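Side-chain contacts in ferric-chelate reductase (NAD(P)H) (Archaeoglobus fulgidus, PDB 1I0R), which uses NAD(P)H to reduce ferric iron bound in siderophore chelates, releasing ferrous iron, and also reduces FMN and FAD: residues Tyr14-Glu19 and Ile42-Asn47; Asn54-Ser59 and Ala115-Glu120; Leu104-Gln107 and Ala111-Glu114. All coordinates share one frame; numbering follows the deposited sequence.

Interaction 1 of 3, residues Tyr14-Glu19 and Ile42-Asn47; sequences YIVTSE and IAVCLN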
loop_
_atom_site.group_PDB
_atom_site.type_symbol
_atom_site.label_atom_id
_atom_site.label_comp_id
_atom_site.label_asym_id
_atom_site.label_seq_id
_atom_site.Cartn_x
_atom_site.Cartn_y
_atom_site.Cartn_z
ATOM N N TYR B 14 -7.491 -2.850 -7.554
ATOM C CA TYR B 14 -7.179 -2.222 -8.836
ATOM C C TYR B 14 -7.094 -3.210 -9.969
ATOM O O TYR B 14 -7.022 -4.416 -9.757
ATOM C CB TYR B 14 -5.782 -1.570 -8.753
ATOM C CG TYR B 14 -5.487 -0.797 -7.472
ATOM C CD1 TYR B 14 -5.015 -1.438 -6.326
ATOM C CD2 TYR B 14 -5.731 0.561 -7.414
ATOM C CE1 TYR B 14 -4.797 -0.717 -5.134
ATOM C CE2 TYR B 14 -5.523 1.284 -6.244
ATOM C CZ TYR B 14 -5.060 0.641 -5.109
ATOM O OH TYR B 14 -4.919 1.402 -3.959
ATOM N N ILE B 15 -7.133 -2.661 -11.181
ATOM C CA ILE B 15 -6.872 -3.456 -12.359
ATOM C C ILE B 15 -5.535 -2.879 -12.816
ATOM O O ILE B 15 -5.398 -1.644 -12.946
ATOM C CB ILE B 15 -7.846 -3.213 -13.532
ATOM C CG1 ILE B 15 -9.297 -3.443 -13.137
ATOM C CG2 ILE B 15 -7.442 -4.161 -14.687
ATOM C CD1 ILE B 15 -10.266 -3.211 -14.334
ATOM N N VAL B 16 -4.541 -3.740 -13.030
ATOM C CA VAL B 16 -3.234 -3.290 -13.532
ATOM C C VAL B 16 -3.158 -3.798 -14.978
ATOM O O VAL B 16 -3.360 -4.994 -15.234
ATOM C CB VAL B 16 -2.052 -3.854 -12.693
ATOM C CG1 VAL B 16 -0.710 -3.445 -13.310
ATOM C CG2 VAL B 16 -2.145 -3.304 -11.242
ATOM N N THR B 17 -2.869 -2.889 -15.915
ATOM C CA THR B 17 -2.844 -3.260 -17.334
ATOM C C THR B 17 -1.528 -2.994 -18.046
ATOM O O THR B 17 -0.702 -2.192 -17.600
ATOM C CB THR B 17 -3.951 -2.500 -18.096
ATOM O OG1 THR B 17 -3.793 -1.091 -17.878
ATOM C CG2 THR B 17 -5.334 -2.927 -17.623
ATOM N N SER B 18 -1.315 -3.685 -19.169
ATOM C CA SER B 18 -0.112 -3.469 -19.951
ATOM C C SER B 18 -0.402 -4.043 -21.325
ATOM O O SER B 18 -1.512 -4.484 -21.573
ATOM C CB SER B 18 1.100 -4.168 -19.331
ATOM O OG SER B 18 2.291 -3.697 -19.923
ATOM N N GLU B 19 0.580 -3.998 -22.211
ATOM C CA GLU B 19 0.395 -4.531 -23.557
ATOM C C GLU B 19 1.727 -5.031 -24.038
ATOM O O GLU B 19 2.747 -4.356 -23.882
ATOM C CB GLU B 19 -0.130 -3.436 -24.495
ATOM C CG GLU B 19 -0.093 -3.772 -25.994
ATOM C CD GLU B 19 1.326 -3.810 -26.555
ATOM O OE1 GLU B 19 2.211 -3.102 -25.999
ATOM O OE2 GLU B 19 1.553 -4.533 -27.554
ATOM N N ILE B 42 4.828 5.417 -8.850
ATOM C CA ILE B 42 3.839 4.428 -8.389
ATOM C C ILE B 42 4.433 3.037 -8.496
ATOM O O ILE B 42 5.072 2.708 -9.493
ATOM C CB ILE B 42 2.564 4.439 -9.280
ATOM C CG1 ILE B 42 1.993 5.855 -9.367
ATOM C CG2 ILE B 42 1.520 3.462 -8.728
ATOM C CD1 ILE B 42 1.705 6.515 -8.018
ATOM N N ALA B 43 4.233 2.227 -7.466
ATOM C CA ALA B 43 4.734 0.860 -7.479
ATOM C C ALA B 43 3.586 -0.134 -7.620
ATOM O O ALA B 43 2.492 0.081 -7.076
ATOM C CB ALA B 43 5.493 0.568 -6.185
ATOM N N VAL B 44 3.828 -1.198 -8.394
ATOM C CA VAL B 44 2.850 -2.282 -8.507
ATOM C C VAL B 44 3.650 -3.565 -8.320
ATOM O O VAL B 44 4.707 -3.721 -8.908
ATOM C CB VAL B 44 2.082 -2.327 -9.895
ATOM C CG1 VAL B 44 1.238 -1.057 -10.081
ATOM C CG2 VAL B 44 3.036 -2.443 -11.040
ATOM N N CYS B 45 3.167 -4.471 -7.468
ATOM C CA CYS B 45 3.889 -5.716 -7.221
ATOM C C CYS B 45 3.087 -6.843 -7.871
ATOM O O CYS B 45 1.959 -7.103 -7.476
ATOM C CB CYS B 45 4.031 -5.931 -5.707
ATOM S SG CYS B 45 5.183 -7.240 -5.270
ATOM N N LEU B 46 3.693 -7.480 -8.878
ATOM C CA LEU B 46 3.045 -8.545 -9.655
ATOM C C LEU B 46 3.765 -9.880 -9.548
ATOM O O LEU B 46 4.989 -9.929 -9.549
ATOM C CB LEU B 46 3.019 -8.143 -11.133
ATOM C CG LEU B 46 2.449 -6.742 -11.374
ATOM C CD1 LEU B 46 2.628 -6.316 -12.857
ATOM C CD2 LEU B 46 0.969 -6.766 -11.001
ATOM N N ASN B 47 2.978 -10.954 -9.487
ATOM C CA ASN B 47 3.518 -12.309 -9.399
ATOM C C ASN B 47 4.159 -12.710 -10.733
ATOM O O ASN B 47 3.573 -12.495 -11.805
ATOM C CB ASN B 47 2.398 -13.274 -9.039
ATOM C CG ASN B 47 2.909 -14.679 -8.797
ATOM O OD1 ASN B 47 3.508 -15.299 -9.686
ATOM N ND2 ASN B 47 2.696 -15.184 -7.591
#
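V16 meets V44 and L46 inside the six-stranded antiparallel barrel that forms the FMN-binding domain. The two strands are not sheet neighbours: the order across the sheet is 14-20, 23-37, 40-47, and the backbone pairing of V16 with Q27 marks its first step. Accordingly, no hydrogen bond links the two segments, and the CA atoms of V16 and V44 are 8.0 Å apart.

The cross-contact is wholly apolar. V16 divides its isopropyl fork between two residues of the facing strand. V16 CG2 lies 4.2 Å from V44 CG1, while V16 CG1, anti to the backbone N (chi1 176°), is directed to L46. All three side chains leave their backbones toward the other segment, and all three are buried. The spacings indicate loose dispersion contact, with 112 Å² buried in total.

Polar interactions stay at the margins. S18 OG is hydrogen-bonded to A61 O and T17 OG1 to P103 O, tying strand 14-20 to other parts of the chain. C45, L46 and N47 belong to the FMN-binding residues, so the contact shares L46 with that site. L46 also packs on Q27, another FMN-binding residue, and presents CD2 to V16 CG1 at 4.4 Å.

Interaction 2 of 3, residues Asn54-Ser59 and Ala115-Glu120; sequences NAVKES and AKVVKE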
loop_
_atom_site.group_PDB
_atom_site.type_symbol
_atom_site.label_atom_id
_atom_site.label_comp_id
_atom_site.label_asym_id
_atom_site.label_seq_id
_atom_site.Cartn_x
_atom_site.Cartn_y
_atom_site.Cartn_z
ATOM N N ASN B 54 4.705 -10.356 -17.154
ATOM C CA ASN B 54 5.581 -10.436 -18.303
ATOM C C ASN B 54 5.367 -9.308 -19.299
ATOM O O ASN B 54 6.328 -8.865 -19.921
ATOM C CB ASN B 54 5.445 -11.811 -18.975
ATOM C CG ASN B 54 5.706 -12.956 -18.006
ATOM O OD1 ASN B 54 6.541 -12.842 -17.104
ATOM N ND2 ASN B 54 5.006 -14.074 -18.194
ATOM N N ALA B 55 4.127 -8.827 -19.435
ATOM C CA ALA B 55 3.835 -7.725 -20.358
ATOM C C ALA B 55 4.492 -6.447 -19.854
ATOM O O ALA B 55 5.032 -5.661 -20.625
ATOM C CB ALA B 55 2.320 -7.523 -20.495
ATOM N N VAL B 56 4.458 -6.237 -18.541
ATOM C CA VAL B 56 5.075 -5.050 -18.004
ATOM C C VAL B 56 6.582 -5.193 -18.145
ATOM O O VAL B 56 7.274 -4.233 -18.459
ATOM C CB VAL B 56 4.700 -4.840 -16.516
ATOM C CG1 VAL B 56 5.443 -3.612 -15.949
ATOM C CG2 VAL B 56 3.210 -4.632 -16.399
ATOM N N LYS B 57 7.096 -6.394 -17.925
ATOM C CA LYS B 57 8.532 -6.599 -18.038
ATOM C C LYS B 57 9.045 -6.275 -19.445
ATOM O O LYS B 57 10.083 -5.641 -19.607
ATOM C CB LYS B 57 8.903 -8.037 -17.661
ATOM C CG LYS B 57 10.408 -8.222 -17.514
ATOM C CD LYS B 57 10.789 -9.565 -16.908
ATOM C CE LYS B 57 12.269 -9.571 -16.513
ATOM N NZ LYS B 57 12.624 -8.496 -15.514
ATOM N N GLU B 58 8.291 -6.684 -20.460
ATOM C CA GLU B 58 8.683 -6.449 -21.848
ATOM C C GLU B 58 8.437 -5.030 -22.366
ATOM O O GLU B 58 9.313 -4.431 -22.999
ATOM C CB GLU B 58 7.953 -7.438 -22.757
ATOM C CG GLU B 58 8.272 -8.882 -22.464
ATOM C CD GLU B 58 7.449 -9.833 -23.315
ATOM O OE1 GLU B 58 7.634 -9.822 -24.555
ATOM O OE2 GLU B 58 6.617 -10.578 -22.750
ATOM N N SER B 59 7.252 -4.486 -22.094
ATOM C CA SER B 59 6.895 -3.155 -22.580
ATOM C C SER B 59 7.432 -1.967 -21.807
ATOM O O SER B 59 7.574 -0.882 -22.361
ATOM C CB SER B 59 5.379 -3.018 -22.640
ATOM O OG SER B 59 4.838 -2.890 -21.330
ATOM N N ALA B 115 1.813 4.909 -16.280
ATOM C CA ALA B 115 3.204 5.042 -15.821
ATOM C C ALA B 115 4.242 4.343 -16.698
ATOM O O ALA B 115 3.935 3.344 -17.346
ATOM C CB ALA B 115 3.318 4.504 -14.353
ATOM N N LYS B 116 5.460 4.889 -16.753
ATOM C CA LYS B 116 6.541 4.236 -17.493
ATOM C C LYS B 116 7.482 3.664 -16.418
ATOM O O LYS B 116 7.800 4.358 -15.444
ATOM C CB LYS B 116 7.320 5.204 -18.411
ATOM C CG LYS B 116 8.074 6.306 -17.686
ATOM C CD LYS B 116 9.013 7.077 -18.617
ATOM C CE LYS B 116 9.983 7.959 -17.796
ATOM N NZ LYS B 116 10.903 8.790 -18.652
ATOM N N VAL B 117 7.878 2.408 -16.582
ATOM C CA VAL B 117 8.771 1.746 -15.626
ATOM C C VAL B 117 10.161 2.353 -15.615
ATOM O O VAL B 117 10.825 2.447 -16.661
ATOM C CB VAL B 117 8.909 0.223 -15.918
ATOM C CG1 VAL B 117 9.933 -0.418 -14.917
ATOM C CG2 VAL B 117 7.537 -0.453 -15.816
ATOM N N VAL B 118 10.624 2.740 -14.427
ATOM C CA VAL B 118 11.949 3.327 -14.293
ATOM C C VAL B 118 12.857 2.452 -13.440
ATOM O O VAL B 118 14.052 2.694 -13.378
ATOM C CB VAL B 118 11.897 4.748 -13.678
ATOM C CG1 VAL B 118 11.219 5.717 -14.659
ATOM C CG2 VAL B 118 11.156 4.710 -12.344
ATOM N N LYS B 119 12.296 1.444 -12.780
ATOM C CA LYS B 119 13.101 0.540 -11.965
ATOM C C LYS B 119 12.326 -0.711 -11.642
ATOM O O LYS B 119 11.095 -0.688 -11.552
ATOM C CB LYS B 119 13.524 1.208 -10.648
ATOM C CG LYS B 119 14.574 0.409 -9.851
ATOM C CD LYS B 119 14.891 1.094 -8.527
ATOM C CE LYS B 119 15.918 0.318 -7.687
ATOM N NZ LYS B 119 17.302 0.361 -8.243
ATOM N N GLU B 120 13.051 -1.809 -11.503
ATOM C CA GLU B 120 12.448 -3.075 -11.137
ATOM C C GLU B 120 13.159 -3.583 -9.895
ATOM O O GLU B 120 14.382 -3.576 -9.826
ATOM C CB GLU B 120 12.580 -4.099 -12.264
ATOM C CG GLU B 120 11.703 -3.825 -13.467
ATOM C CD GLU B 120 11.881 -4.885 -14.552
ATOM O OE1 GLU B 120 12.557 -5.907 -14.281
ATOM O OE2 GLU B 120 11.340 -4.705 -15.673
HETATM O O HOH W 1 9.812 -3.122 -17.234
HETATM O O HOH W 2 12.541 -5.646 -17.810
#
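V56 on helix 51-59 and V117 on strand 109-122 form the closely packed part of this contact, where the helix covers one end of the barrel. V56 CG1 stands 3.8 Å from V117 CG2, and the two branched side chains cross at about a right angle. V56 reaches across with the methyl anti to its backbone N (chi1 177°); V117, with nearly the same torsion, offers its other methyl, the one beside the backbone N. F62 touches both valines, while L46, which faces the barrel interior, and F129 pack on V56.

Next to this apolar spot the contact opens to solvent. K57 is extended as far as CE and then bends at its last torsion (chi4 59°), which brings the ammonium to E120: NZ and OE1 form a salt bridge of 2.9 Å. E120, its chain straight beyond CG, comes in crosswise. Its other oxygen, OE2, receives a water at 2.6 Å that also donates to K57 O. A second water lies 2.7 Å from OE2 and 3.0 Å from V56 O, although its two protons cannot serve every acceptor near it. V118 and K119 form a classic beta bulge opposite V130, and V117 and E120, on its two sides, both point toward the helix.

Farther along the helix, S59 OG turns back to donate to A55 O at 2.9 Å. S59 N reaches the same carbonyl from its opposite face.

The carboxylate of E120 thus divides its work, one oxygen on an ammonium and the other on water. This is consistent with an ionised glutamate that links the last turn of the helix to the strand partly by charge and partly through two located waters.

Interaction 3 of 3, residues Leu104-Gln107 and Ala111-Glu114; sequences LVTQ and AVIE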
loop_
_atom_site.group_PDB
_atom_site.type_symbol
_atom_site.label_atom_id
_atom_site.label_comp_id
_atom_site.label_asym_id
_atom_site.label_seq_id
_atom_site.Cartn_x
_atom_site.Cartn_y
_atom_site.Cartn_z
ATOM N N LEU B 104 -5.952 1.713 -20.897
ATOM C CA LEU B 104 -6.398 2.269 -19.619
ATOM C C LEU B 104 -7.878 1.961 -19.484
ATOM O O LEU B 104 -8.711 2.546 -20.203
ATOM C CB LEU B 104 -6.174 3.784 -19.590
ATOM C CG LEU B 104 -4.704 4.151 -19.806
ATOM C CD1 LEU B 104 -4.570 5.614 -20.254
ATOM C CD2 LEU B 104 -3.937 3.873 -18.491
ATOM N N VAL B 105 -8.213 1.035 -18.576
ATOM C CA VAL B 105 -9.610 0.657 -18.370
ATOM C C VAL B 105 -10.349 1.720 -17.564
ATOM O O VAL B 105 -10.000 2.000 -16.411
ATOM C CB VAL B 105 -9.725 -0.706 -17.653
ATOM C CG1 VAL B 105 -11.185 -1.036 -17.371
ATOM C CG2 VAL B 105 -9.112 -1.797 -18.511
ATOM N N THR B 106 -11.382 2.310 -18.165
ATOM C CA THR B 106 -12.143 3.364 -17.508
ATOM C C THR B 106 -13.434 2.882 -16.886
ATOM O O THR B 106 -14.002 3.558 -16.019
ATOM C CB THR B 106 -12.455 4.511 -18.487
ATOM O OG1 THR B 106 -13.053 3.958 -19.666
ATOM C CG2 THR B 106 -11.170 5.231 -18.898
ATOM N N GLN B 107 -13.887 1.706 -17.311
ATOM C CA GLN B 107 -15.129 1.161 -16.762
ATOM C C GLN B 107 -14.979 0.841 -15.278
ATOM O O GLN B 107 -14.036 0.163 -14.883
ATOM C CB GLN B 107 -15.540 -0.099 -17.508
ATOM C CG GLN B 107 -17.032 -0.403 -17.362
ATOM C CD GLN B 107 -17.465 -1.562 -18.239
ATOM O OE1 GLN B 107 -16.866 -1.817 -19.285
ATOM N NE2 GLN B 107 -18.510 -2.273 -17.813
ATOM N N ALA B 111 -10.568 6.480 -10.965
ATOM C CA ALA B 111 -9.421 7.168 -11.544
ATOM C C ALA B 111 -8.537 6.188 -12.317
ATOM O O ALA B 111 -8.618 4.978 -12.110
ATOM C CB ALA B 111 -8.582 7.833 -10.437
ATOM N N VAL B 112 -7.719 6.718 -13.218
ATOM C CA VAL B 112 -6.762 5.925 -13.981
ATOM C C VAL B 112 -5.422 6.629 -13.957
ATOM O O VAL B 112 -5.352 7.866 -13.940
ATOM C CB VAL B 112 -7.199 5.678 -15.460
ATOM C CG1 VAL B 112 -8.372 4.715 -15.484
ATOM C CG2 VAL B 112 -7.559 6.994 -16.154
ATOM N N ILE B 113 -4.354 5.835 -13.924
ATOM C CA ILE B 113 -2.999 6.351 -13.896
ATOM C C ILE B 113 -2.196 5.595 -14.929
ATOM O O ILE B 113 -2.379 4.387 -15.089
ATOM C CB ILE B 113 -2.373 6.104 -12.491
ATOM C CG1 ILE B 113 -3.221 6.814 -11.434
ATOM C CG2 ILE B 113 -0.920 6.522 -12.467
ATOM C CD1 ILE B 113 -2.873 6.388 -10.002
ATOM N N GLU B 114 -1.326 6.309 -15.640
ATOM C CA GLU B 114 -0.469 5.702 -16.646
ATOM C C GLU B 114 0.964 5.935 -16.179
ATOM O O GLU B 114 1.296 7.039 -15.714
ATOM C CB GLU B 114 -0.738 6.369 -18.004
ATOM C CG GLU B 114 0.085 5.855 -19.144
ATOM C CD GLU B 114 -0.325 6.491 -20.474
ATOM O OE1 GLU B 114 -0.935 7.584 -20.459
ATOM O OE2 GLU B 114 -0.023 5.890 -21.521
#
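V112 pushes one methyl against the backbone of V105 where the chain turns from a two-stranded antiparallel sheet (95-97 with 103-105) into strand 109-122 of the barrel. The segments are close, with L104 and V112 CA atoms 6.7 Å apart, yet no hydrogen bond joins them. L104 pairs instead with K96, and V112 with E137, so side chains carry the contact between the small sheet and the barrel wall.

The torsion of V112 (chi1 -71°) decides its approach. CG1 lies anti to the carbonyl carbon and reaches V105 O at 3.3 Å, a close methyl-to-oxygen approach; CG2 is left between the backbone N and the carbonyl carbon. V105 O also has a hydrogen bond with S65 OG, so the methyl packs beside an acceptor already engaged. T106 adds its CG2 at 4.4 Å from the same V112 CG1, while its hydroxyl is hydrogen-bonded to E94 OE2.

L104 covers the other end of the contact. Its chi1 of -58° sets CG beside the backbone N. Its two methyls meet different parts of E114: CD2 rests 4.1 Å from E114 CB and also 3.8 Å from I113 O, whereas CD1 comes near the carboxylate. E114 is fully extended (chi1 179°) and crosses L104 at about a right angle, so the leucine lies across the buried acid. One carboxylate oxygen, OE2, is hydrogen-bonded to T100 OG1, outside the segments.

On its other side the strand meets the dimer partner: A111 and I113 pack on A5 and F6 of the second subunit. The remaining carboxylate oxygen of E114, OE1, lies 4.1 Å from L104 CD1.

How the interactions relate
Interactions 1 and 3 are buried, whereas interaction 2 is partly open to solvent. Interaction 1 fills the barrel interior with methyls alone; interaction 3 packs methyls against backbone oxygens and an acid's stem; interaction 2 adds a salt bridge and waters where its edge is wet. Strand 109-122 serves both 2 and 3, whose centres are about 17 Å apart and whose segments adjoin in sequence. Strand 14-20 touches both other contacts: S18 OG lies 3.0 Å from S59 OG, a probable hydrogen bond to interaction 2, and I15 CD1 packs 3.8 Å from V105 CG1 of interaction 3. V16 and S18 share one face of that strand, toward barrel interior and helix; I15 and T17 share the other, toward V105.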